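Local coordinates for nucleoporin NUP82 (Chaetomium thermophilum, PDB 5CWW), which probably serves as a structural component of the nuclear pore complex and docks transport factors, this chain being its N-terminal beta-propeller part, at residues Ile64-Leu69 with Ile141-Ser146; Lys110-Asp115 with Pro158-Leu163; Gln126-Val131 with Asn186-Val191. One frame throughout, in Å; residues are numbered along the deposited sequence.

How the contacts relate
All three contacts join neighbouring blades of the propeller. Contacts 1 and 2 link the sheet containing strand 63-68 to the one containing strands 128-132, 137-141 and 160-162; contact 3 links that second sheet to the next, built on strand 189-194. Contact 2 lies at the surface; contacts 1 and 3 are partly buried, contact 3 deepest, its centre about 13 Å from that of the chain. Chemistry shifts accordingly: packing on a phenylalanine face in contact 2, a tryptophan edge against a loop in contact 1, a histidine-carboxylate hydrogen bond, ring stack and waters in contact 3. Ile141 N probably bonds Lys159 O and Leu142 N Asp127 O, placing the end of strand 137-141 between contacts 2 and 3.

Contact 1: Ile64-Leu69 with Ile141-Ser146; sequences IRWGDL and ILPDSS
Trp66 and Ser145, which meet across two neighbouring propeller blades, share one carboxylate: Glu55 accepts from Trp66 NE1 through OE1 and hydrogen-bonds Ser145 OG through OE2, while Phe57 stacks on the indole. Trp66 reaches over from strand 63-68 because CG stands anti to the backbone N (chi1 -179°), which sends the six-membered ring out to the loop following strand 137-141. There the carbonyl oxygen of Asp144 lies at the edge of the indole, in its plane, with Asp144 O 3.3 Å from Trp66 CH2. Beside the oxygen, Ser145 CA also meets the rim, 3.9 Å from Trp66 CH2. Asp144 begins an Asx turn, its OD1 met by Ser146 N 3.3 Å away, from above the carboxylate plane. Pro143 approaches the indole obliquely, the two side chains sliding past each other in opposite directions. Replacing Trp66 by an alanine would probably open a gap beside Pro143 and Asp144 and leave Glu55 OE1 without its indole N-H. The tightest apolar touch is made by the pyrrolidine, whose Pro143 CG sits 3.5 Å from Trp66 CZ3.

Contact 2: Lys110-Asp115 with Pro158-Leu163; sequences KTPVAD and PKFWTL
The connection that carries the chain from the outer strand of one propeller blade, 106-110, to the first strand of the next, 119-122, packs here on strand 160-162, the outer strand of that next blade. Phe160 receives it. Pro112 sits over one face of the phenyl ring, its CD 4.0 Å from the ring centroid of Phe160 and 24° off the normal, a CH-pi contact displaced toward the rim. The nearest ring atom is the root of the phenyl group, with Pro112 CD 3.7 Å from Phe160 CG, and the pyrrolidine also leans on the Phe160 methylene, Pro112 CG lying 3.9 Å from Phe160 CB. Thr111 covers the far end of the ring: its methyl CG2 comes to 3.6 Å from Phe160 CZ, while Thr111 CA stands over the same face as the proline. The threonine is turned so that CG2 is anti to its own carbonyl carbon, with OG1 set between the backbone N and that carbon (chi1 76°). The hydroxyl is thereby kept from the phenyl ring and hydrogen-bonds Lys62 O; it also takes a weak bond from Val113 N, 3.5 Å from Thr111 OG1. Obliquely to the ring, Lys110 O approaches Phe160 CE1 at 3.6 Å. The contact is thus carried by apolar groups and a carbonyl laid along one aromatic side chain. Phe160 also touches Ile109 of strand 106-110 and Cys140 of strand 137-141, and Pro112 rests on His138 of the latter. Trp161, next along strand 160-162, points away from this loop and stacks on Phe212, so the short strand packs toward two different neighbours.

Contact 3: Gln126-Val131 with Asn186-Val191; sequences QDFLAV and NGHALV
One direct hydrogen bond joins the turns that precede the second strands of two adjacent propeller blades: His188 NE2 donates to Asp127 OD2 at 2.7 Å, with 165° at the hydrogen. The acceptor lies close to the imidazole plane, whereas the donor reaches OD2 on its syn side and 35° out of the carboxylate plane. The nearby carboxylate would probably favour a protonated, charged imidazole.

The second interaction is an offset stack. The rings of Phe128 and His188 have centroids 3.9 Å apart and planes only 7° from parallel, and the closest atoms are Phe128 CE2 and His188 CD2 at 3.3 Å. The offset puts Phe128 CE2 over the imidazole and His188 NE2 over the phenyl, toward its rim; the two side chains cross at about a right angle. Across the other imidazole face lies Asn186 O, 3.1 Å above the plane of the His188 ring.

Water supplies a third link. Water 2 donates to Asp127 OD2 at 2.6 Å and to Asn186 O at 2.7 Å, so OD2 is gripped by both the histidine and a water. Water 1 sits between Asp127 OD1, at 2.8 Å, and Gly187 O, at 2.9 Å; OD1 is also bonded to Ser123 OG. Together these partners hold the carboxylate against rotation.

Beyond the turns, the space between strands 128-132 and 189-194 is bridged by Trp180 of strand 175-180, which touches Phe128, Ala130 and Leu190. From strand 137-141, Ile141 touches Phe128, and Ile139 touches Ala130 and Leu190.

Contact 1: Ile64-Leu69 with Ile141-Ser146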
loop_
_atom_site.group_PDB
_atom_site.type_symbol
_atom_site.label_atom_id
_atom_site.label_comp_id
_atom_site.label_asym_id
_atom_site.label_seq_id
_atom_site.Cartn_x
_atom_site.Cartn_y
_atom_site.Cartn_z
ATOM N N ILE B 64 11.293 -6.638 -21.662
ATOM C CA ILE B 64 9.890 -6.294 -21.856
ATOM C C ILE B 64 9.532 -6.393 -23.336
ATOM O O ILE B 64 10.139 -5.729 -24.177
ATOM C CB ILE B 64 9.574 -4.870 -21.351
ATOM C CG1 ILE B 64 10.003 -4.710 -19.890
ATOM C CG2 ILE B 64 8.081 -4.569 -21.506
ATOM C CD1 ILE B 64 9.924 -3.284 -19.376
ATOM N N ARG B 65 8.548 -7.229 -23.648
ATOM C CA ARG B 65 8.114 -7.416 -25.028
ATOM C C ARG B 65 6.959 -6.477 -25.352
ATOM O O ARG B 65 5.896 -6.535 -24.735
ATOM C CB ARG B 65 7.729 -8.874 -25.275
ATOM C CG ARG B 65 8.886 -9.822 -25.019
ATOM C CD ARG B 65 8.529 -11.268 -25.275
ATOM N NE ARG B 65 9.692 -12.132 -25.089
ATOM C CZ ARG B 65 9.634 -13.411 -24.733
ATOM N NH1 ARG B 65 8.465 -14.002 -24.531
ATOM N NH2 ARG B 65 10.752 -14.108 -24.590
ATOM N N TRP B 66 7.202 -5.602 -26.322
ATOM C CA TRP B 66 6.282 -4.531 -26.681
ATOM C C TRP B 66 5.530 -4.860 -27.967
ATOM O O TRP B 66 6.135 -5.290 -28.948
ATOM C CB TRP B 66 7.068 -3.229 -26.838
ATOM C CG TRP B 66 6.252 -2.030 -27.183
ATOM C CD1 TRP B 66 4.959 -1.781 -26.827
ATOM C CD2 TRP B 66 6.682 -0.905 -27.956
ATOM N NE1 TRP B 66 4.557 -0.567 -27.331
ATOM C CE2 TRP B 66 5.596 -0.011 -28.030
ATOM C CE3 TRP B 66 7.880 -0.568 -28.595
ATOM C CZ2 TRP B 66 5.672 1.198 -28.716
ATOM C CZ3 TRP B 66 7.954 0.632 -29.276
ATOM C CH2 TRP B 66 6.857 1.501 -29.331
ATOM N N GLY B 67 4.216 -4.657 -27.966
ATOM C CA GLY B 67 3.419 -4.932 -29.148
ATOM C C GLY B 67 2.052 -4.270 -29.168
ATOM O O GLY B 67 1.444 -4.038 -28.123
ATOM N N ASP B 68 1.578 -3.967 -30.374
ATOM C CA ASP B 68 0.242 -3.415 -30.582
ATOM C C ASP B 68 -0.701 -4.533 -31.018
ATOM O O ASP B 68 -0.492 -5.162 -32.056
ATOM C CB ASP B 68 0.277 -2.299 -31.631
ATOM C CG ASP B 68 -1.021 -1.511 -31.700
ATOM O OD1 ASP B 68 -2.108 -2.127 -31.679
ATOM O OD2 ASP B 68 -0.954 -0.265 -31.776
ATOM N N LEU B 69 -1.740 -4.773 -30.224
ATOM C CA LEU B 69 -2.675 -5.861 -30.491
ATOM C C LEU B 69 -3.456 -5.652 -31.783
ATOM O O LEU B 69 -3.853 -6.616 -32.435
ATOM C CB LEU B 69 -3.649 -6.022 -29.323
ATOM C CG LEU B 69 -3.033 -6.383 -27.969
ATOM C CD1 LEU B 69 -4.122 -6.485 -26.910
ATOM C CD2 LEU B 69 -2.238 -7.679 -28.048
ATOM N N ILE B 141 11.268 5.480 -19.992
ATOM C CA ILE B 141 10.682 6.512 -20.832
ATOM C C ILE B 141 10.167 5.830 -22.088
ATOM O O ILE B 141 10.942 5.481 -22.977
ATOM C CB ILE B 141 11.699 7.611 -21.196
ATOM C CG1 ILE B 141 12.432 8.101 -19.942
ATOM C CG2 ILE B 141 11.006 8.768 -21.904
ATOM C CD1 ILE B 141 11.519 8.556 -18.821
ATOM N N LEU B 142 8.856 5.630 -22.150
ATOM C CA LEU B 142 8.258 4.856 -23.231
ATOM C C LEU B 142 8.515 5.516 -24.583
ATOM O O LEU B 142 8.384 6.731 -24.719
ATOM C CB LEU B 142 6.758 4.681 -22.989
ATOM C CG LEU B 142 6.410 3.879 -21.732
ATOM C CD1 LEU B 142 4.903 3.825 -21.521
ATOM C CD2 LEU B 142 6.981 2.465 -21.810
ATOM N N PRO B 143 8.883 4.710 -25.593
ATOM C CA PRO B 143 9.259 5.282 -26.888
ATOM C C PRO B 143 8.062 5.628 -27.763
ATOM O O PRO B 143 6.933 5.247 -27.453
ATOM C CB PRO B 143 10.076 4.161 -27.526
ATOM C CG PRO B 143 9.431 2.921 -27.008
ATOM C CD PRO B 143 8.979 3.239 -25.602
ATOM N N ASP B 144 8.322 6.348 -28.849
ATOM C CA ASP B 144 7.290 6.677 -29.818
ATOM C C ASP B 144 6.734 5.388 -30.414
ATOM O O ASP B 144 7.474 4.431 -30.639
ATOM C CB ASP B 144 7.854 7.589 -30.911
ATOM C CG ASP B 144 6.774 8.357 -31.650
ATOM O OD1 ASP B 144 5.668 7.809 -31.837
ATOM O OD2 ASP B 144 7.032 9.515 -32.041
ATOM N N SER B 145 5.430 5.365 -30.666
ATOM C CA SER B 145 4.778 4.178 -31.209
ATOM C C SER B 145 5.219 3.880 -32.644
ATOM O O SER B 145 5.002 2.777 -33.147
ATOM C CB SER B 145 3.259 4.343 -31.153
ATOM O OG SER B 145 2.823 4.531 -29.815
ATOM N N SER B 146 5.841 4.858 -33.296
ATOM C CA SER B 146 6.302 4.688 -34.673
ATOM C C SER B 146 7.351 3.581 -34.788
ATOM O O SER B 146 7.564 3.031 -35.869
ATOM C CB SER B 146 6.876 6.002 -35.208
ATOM O OG SER B 146 7.975 6.437 -34.426
#

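Contact 2: Lys110-Asp115 with Pro158-Leu163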
loop_
_atom_site.group_PDB
_atom_site.type_symbol
_atom_site.label_atom_id
_atom_site.label_comp_id
_atom_site.label_asym_id
_atom_site.label_seq_id
_atom_site.Cartn_x
_atom_site.Cartn_y
_atom_site.Cartn_z
ATOM N N LYS B 110 15.010 -4.535 -24.240
ATOM C CA LYS B 110 15.991 -5.002 -23.275
ATOM C C LYS B 110 16.093 -3.989 -22.145
ATOM O O LYS B 110 16.028 -2.780 -22.377
ATOM C CB LYS B 110 17.355 -5.218 -23.935
ATOM C CG LYS B 110 17.559 -6.617 -24.505
ATOM C CD LYS B 110 17.647 -7.667 -23.401
ATOM C CE LYS B 110 17.921 -9.053 -23.961
ATOM N NZ LYS B 110 17.938 -10.092 -22.892
ATOM N N THR B 111 16.243 -4.490 -20.923
ATOM C CA THR B 111 16.275 -3.644 -19.736
ATOM C C THR B 111 17.574 -3.862 -18.968
ATOM O O THR B 111 18.261 -4.862 -19.178
ATOM C CB THR B 111 15.084 -3.936 -18.802
ATOM O OG1 THR B 111 15.317 -5.160 -18.100
ATOM C CG2 THR B 111 13.786 -4.047 -19.591
ATOM N N PRO B 112 17.919 -2.919 -18.076
ATOM C CA PRO B 112 19.134 -3.046 -17.267
ATOM C C PRO B 112 18.917 -3.761 -15.932
ATOM O O PRO B 112 19.817 -3.740 -15.092
ATOM C CB PRO B 112 19.535 -1.590 -17.039
ATOM C CG PRO B 112 18.229 -0.875 -16.967
ATOM C CD PRO B 112 17.306 -1.587 -17.927
ATOM N N VAL B 113 17.756 -4.382 -15.733
ATOM C CA VAL B 113 17.478 -5.052 -14.466
ATOM C C VAL B 113 18.435 -6.226 -14.250
ATOM O O VAL B 113 18.968 -6.784 -15.209
ATOM C CB VAL B 113 16.020 -5.562 -14.391
ATOM C CG1 VAL B 113 15.045 -4.387 -14.489
ATOM C CG2 VAL B 113 15.748 -6.622 -15.464
ATOM N N ALA B 114 18.643 -6.589 -12.988
ATOM C CA ALA B 114 19.551 -7.674 -12.628
ATOM C C ALA B 114 18.790 -8.903 -12.135
ATOM O O ALA B 114 19.398 -9.908 -11.766
ATOM C CB ALA B 114 20.533 -7.205 -11.568
ATOM N N ASP B 115 17.464 -8.819 -12.134
ATOM C CA ASP B 115 16.626 -9.939 -11.719
ATOM C C ASP B 115 15.300 -9.902 -12.469
ATOM O O ASP B 115 14.959 -8.893 -13.082
ATOM C CB ASP B 115 16.387 -9.897 -10.206
ATOM C CG ASP B 115 16.074 -11.263 -9.622
ATOM O OD1 ASP B 115 15.648 -12.160 -10.380
ATOM O OD2 ASP B 115 16.251 -11.439 -8.398
ATOM N N PRO B 158 15.230 2.699 -25.884
ATOM C CA PRO B 158 14.404 3.349 -24.859
ATOM C C PRO B 158 15.181 3.644 -23.580
ATOM O O PRO B 158 15.854 2.762 -23.045
ATOM C CB PRO B 158 13.294 2.325 -24.602
ATOM C CG PRO B 158 13.222 1.521 -25.849
ATOM C CD PRO B 158 14.629 1.438 -26.353
ATOM N N LYS B 159 15.079 4.878 -23.097
ATOM C CA LYS B 159 15.801 5.301 -21.905
ATOM C C LYS B 159 15.211 4.679 -20.642
ATOM O O LYS B 159 13.997 4.684 -20.441
ATOM C CB LYS B 159 15.783 6.831 -21.792
ATOM C CG LYS B 159 16.494 7.393 -20.563
ATOM C CD LYS B 159 17.973 7.029 -20.554
ATOM C CE LYS B 159 18.695 7.639 -19.364
ATOM N NZ LYS B 159 20.126 7.228 -19.319
ATOM N N PHE B 160 16.090 4.136 -19.804
ATOM C CA PHE B 160 15.720 3.609 -18.495
ATOM C C PHE B 160 16.415 4.415 -17.405
ATOM O O PHE B 160 17.630 4.616 -17.457
ATOM C CB PHE B 160 16.100 2.132 -18.367
ATOM C CG PHE B 160 15.144 1.193 -19.042
ATOM C CD1 PHE B 160 15.216 0.966 -20.405
ATOM C CD2 PHE B 160 14.183 0.520 -18.305
ATOM C CE1 PHE B 160 14.339 0.096 -21.025
ATOM C CE2 PHE B 160 13.304 -0.352 -18.919
ATOM C CZ PHE B 160 13.381 -0.562 -20.281
ATOM N N TRP B 161 15.643 4.876 -16.427
ATOM C CA TRP B 161 16.184 5.610 -15.289
ATOM C C TRP B 161 16.134 4.753 -14.034
ATOM O O TRP B 161 15.095 4.177 -13.712
ATOM C CB TRP B 161 15.405 6.904 -15.049
ATOM C CG TRP B 161 15.585 7.948 -16.100
ATOM C CD1 TRP B 161 14.965 8.010 -17.313
ATOM C CD2 TRP B 161 16.436 9.096 -16.024
ATOM N NE1 TRP B 161 15.382 9.126 -18.001
ATOM C CE2 TRP B 161 16.286 9.809 -17.229
ATOM C CE3 TRP B 161 17.313 9.589 -15.054
ATOM C CZ2 TRP B 161 16.980 10.987 -17.491
ATOM C CZ3 TRP B 161 18.000 10.758 -15.315
ATOM C CH2 TRP B 161 17.831 11.444 -16.523
ATOM N N THR B 162 17.255 4.673 -13.328
ATOM C CA THR B 162 17.292 3.995 -12.040
ATOM C C THR B 162 16.627 4.874 -10.989
ATOM O O THR B 162 16.937 6.058 -10.880
ATOM C CB THR B 162 18.733 3.671 -11.603
ATOM O OG1 THR B 162 19.341 2.799 -12.562
ATOM C CG2 THR B 162 18.749 2.995 -10.239
ATOM N N LEU B 163 15.716 4.286 -10.220
ATOM C CA LEU B 163 15.010 5.005 -9.166
ATOM C C LEU B 163 15.587 4.632 -7.805
ATOM O O LEU B 163 15.531 3.471 -7.395
ATOM C CB LEU B 163 13.512 4.698 -9.210
ATOM C CG LEU B 163 12.624 5.610 -8.360
ATOM C CD1 LEU B 163 12.494 6.986 -8.998
ATOM C CD2 LEU B 163 11.251 4.986 -8.142
#

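Contact 3: Gln126-Val131 with Asn186-Val191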
loop_
_atom_site.group_PDB
_atom_site.type_symbol
_atom_site.label_atom_id
_atom_site.label_comp_id
_atom_site.label_asym_id
_atom_site.label_seq_id
_atom_site.Cartn_x
_atom_site.Cartn_y
_atom_site.Cartn_z
ATOM N N GLN B 126 0.582 7.734 -19.481
ATOM C CA GLN B 126 1.074 6.615 -20.280
ATOM C C GLN B 126 2.347 6.950 -21.057
ATOM O O GLN B 126 2.556 6.449 -22.161
ATOM C CB GLN B 126 -0.020 6.148 -21.249
ATOM C CG GLN B 126 -1.327 5.780 -20.560
ATOM C CD GLN B 126 -2.408 5.350 -21.530
ATOM O OE1 GLN B 126 -2.491 5.851 -22.654
ATOM N NE2 GLN B 126 -3.248 4.415 -21.101
ATOM N N ASP B 127 3.192 7.792 -20.468
ATOM C CA ASP B 127 4.484 8.129 -21.061
ATOM C C ASP B 127 5.636 7.508 -20.267
ATOM O O ASP B 127 6.706 7.255 -20.821
ATOM C CB ASP B 127 4.657 9.649 -21.146
ATOM C CG ASP B 127 4.310 10.353 -19.847
ATOM O OD1 ASP B 127 3.732 9.707 -18.945
ATOM O OD2 ASP B 127 4.610 11.558 -19.731
ATOM N N PHE B 128 5.410 7.260 -18.977
ATOM C CA PHE B 128 6.393 6.590 -18.124
ATOM C C PHE B 128 5.905 5.205 -17.706
ATOM O O PHE B 128 4.709 4.994 -17.495
ATOM C CB PHE B 128 6.690 7.412 -16.862
ATOM C CG PHE B 128 7.413 8.711 -17.114
ATOM C CD1 PHE B 128 7.772 9.105 -18.392
ATOM C CD2 PHE B 128 7.744 9.537 -16.050
ATOM C CE1 PHE B 128 8.434 10.299 -18.605
ATOM C CE2 PHE B 128 8.409 10.728 -16.256
ATOM C CZ PHE B 128 8.755 11.110 -17.535
ATOM N N LEU B 129 6.842 4.271 -17.574
ATOM C CA LEU B 129 6.538 2.920 -17.113
ATOM C C LEU B 129 7.468 2.522 -15.969
ATOM O O LEU B 129 8.688 2.461 -16.141
ATOM C CB LEU B 129 6.662 1.917 -18.261
ATOM C CG LEU B 129 6.343 0.458 -17.925
ATOM C CD1 LEU B 129 4.857 0.283 -17.627
ATOM C CD2 LEU B 129 6.776 -0.461 -19.055
ATOM N N ALA B 130 6.885 2.255 -14.805
ATOM C CA ALA B 130 7.647 1.798 -13.650
ATOM C C ALA B 130 7.923 0.303 -13.775
ATOM O O ALA B 130 7.008 -0.480 -14.030
ATOM C CB ALA B 130 6.902 2.101 -12.362
ATOM N N VAL B 131 9.185 -0.079 -13.597
ATOM C CA VAL B 131 9.626 -1.460 -13.777
ATOM C C VAL B 131 10.258 -1.990 -12.494
ATOM O O VAL B 131 11.335 -1.545 -12.093
ATOM C CB VAL B 131 10.643 -1.583 -14.930
ATOM C CG1 VAL B 131 11.040 -3.039 -15.147
ATOM C CG2 VAL B 131 10.069 -0.994 -16.208
ATOM N N ASN B 186 1.737 16.350 -14.324
ATOM C CA ASN B 186 2.074 15.587 -15.529
ATOM C C ASN B 186 2.037 14.071 -15.324
ATOM O O ASN B 186 2.540 13.317 -16.158
ATOM C CB ASN B 186 3.465 15.988 -16.044
ATOM C CG ASN B 186 3.549 17.453 -16.427
ATOM O OD1 ASN B 186 2.587 18.032 -16.931
ATOM N ND2 ASN B 186 4.706 18.062 -16.185
ATOM N N GLY B 187 1.434 13.632 -14.222
ATOM C CA GLY B 187 1.398 12.220 -13.889
ATOM C C GLY B 187 2.796 11.649 -13.725
ATOM O O GLY B 187 3.037 10.482 -14.035
ATOM N N HIS B 188 3.714 12.477 -13.234
ATOM C CA HIS B 188 5.111 12.076 -13.065
ATOM C C HIS B 188 5.522 11.949 -11.599
ATOM O O HIS B 188 6.705 11.795 -11.293
ATOM C CB HIS B 188 6.027 13.076 -13.778
ATOM C CG HIS B 188 5.942 13.013 -15.272
ATOM N ND1 HIS B 188 6.442 14.003 -16.089
ATOM C CD2 HIS B 188 5.422 12.073 -16.096
ATOM C CE1 HIS B 188 6.232 13.679 -17.351
ATOM N NE2 HIS B 188 5.614 12.511 -17.384
ATOM N N ALA B 189 4.546 12.006 -10.697
ATOM C CA ALA B 189 4.798 11.776 -9.279
ATOM C C ALA B 189 4.499 10.323 -8.929
ATOM O O ALA B 189 3.381 9.843 -9.130
ATOM C CB ALA B 189 3.966 12.711 -8.431
ATOM N N LEU B 190 5.508 9.630 -8.409
ATOM C CA LEU B 190 5.407 8.209 -8.090
ATOM C C LEU B 190 5.565 7.950 -6.596
ATOM O O LEU B 190 6.398 8.568 -5.934
ATOM C CB LEU B 190 6.465 7.416 -8.859
ATOM C CG LEU B 190 6.484 5.901 -8.631
ATOM C CD1 LEU B 190 5.218 5.253 -9.169
ATOM C CD2 LEU B 190 7.717 5.283 -9.270
ATOM N N VAL B 191 4.757 7.031 -6.078
ATOM C CA VAL B 191 4.858 6.594 -4.692
ATOM C C VAL B 191 5.315 5.144 -4.653
ATOM O O VAL B 191 4.683 4.277 -5.257
ATOM C CB VAL B 191 3.516 6.722 -3.938
ATOM C CG1 VAL B 191 3.654 6.220 -2.504
ATOM C CG2 VAL B 191 3.035 8.161 -3.948
HETATM O O HOH W 1 2.102 9.931 -16.723
HETATM O O HOH W 2 2.764 13.135 -18.826
#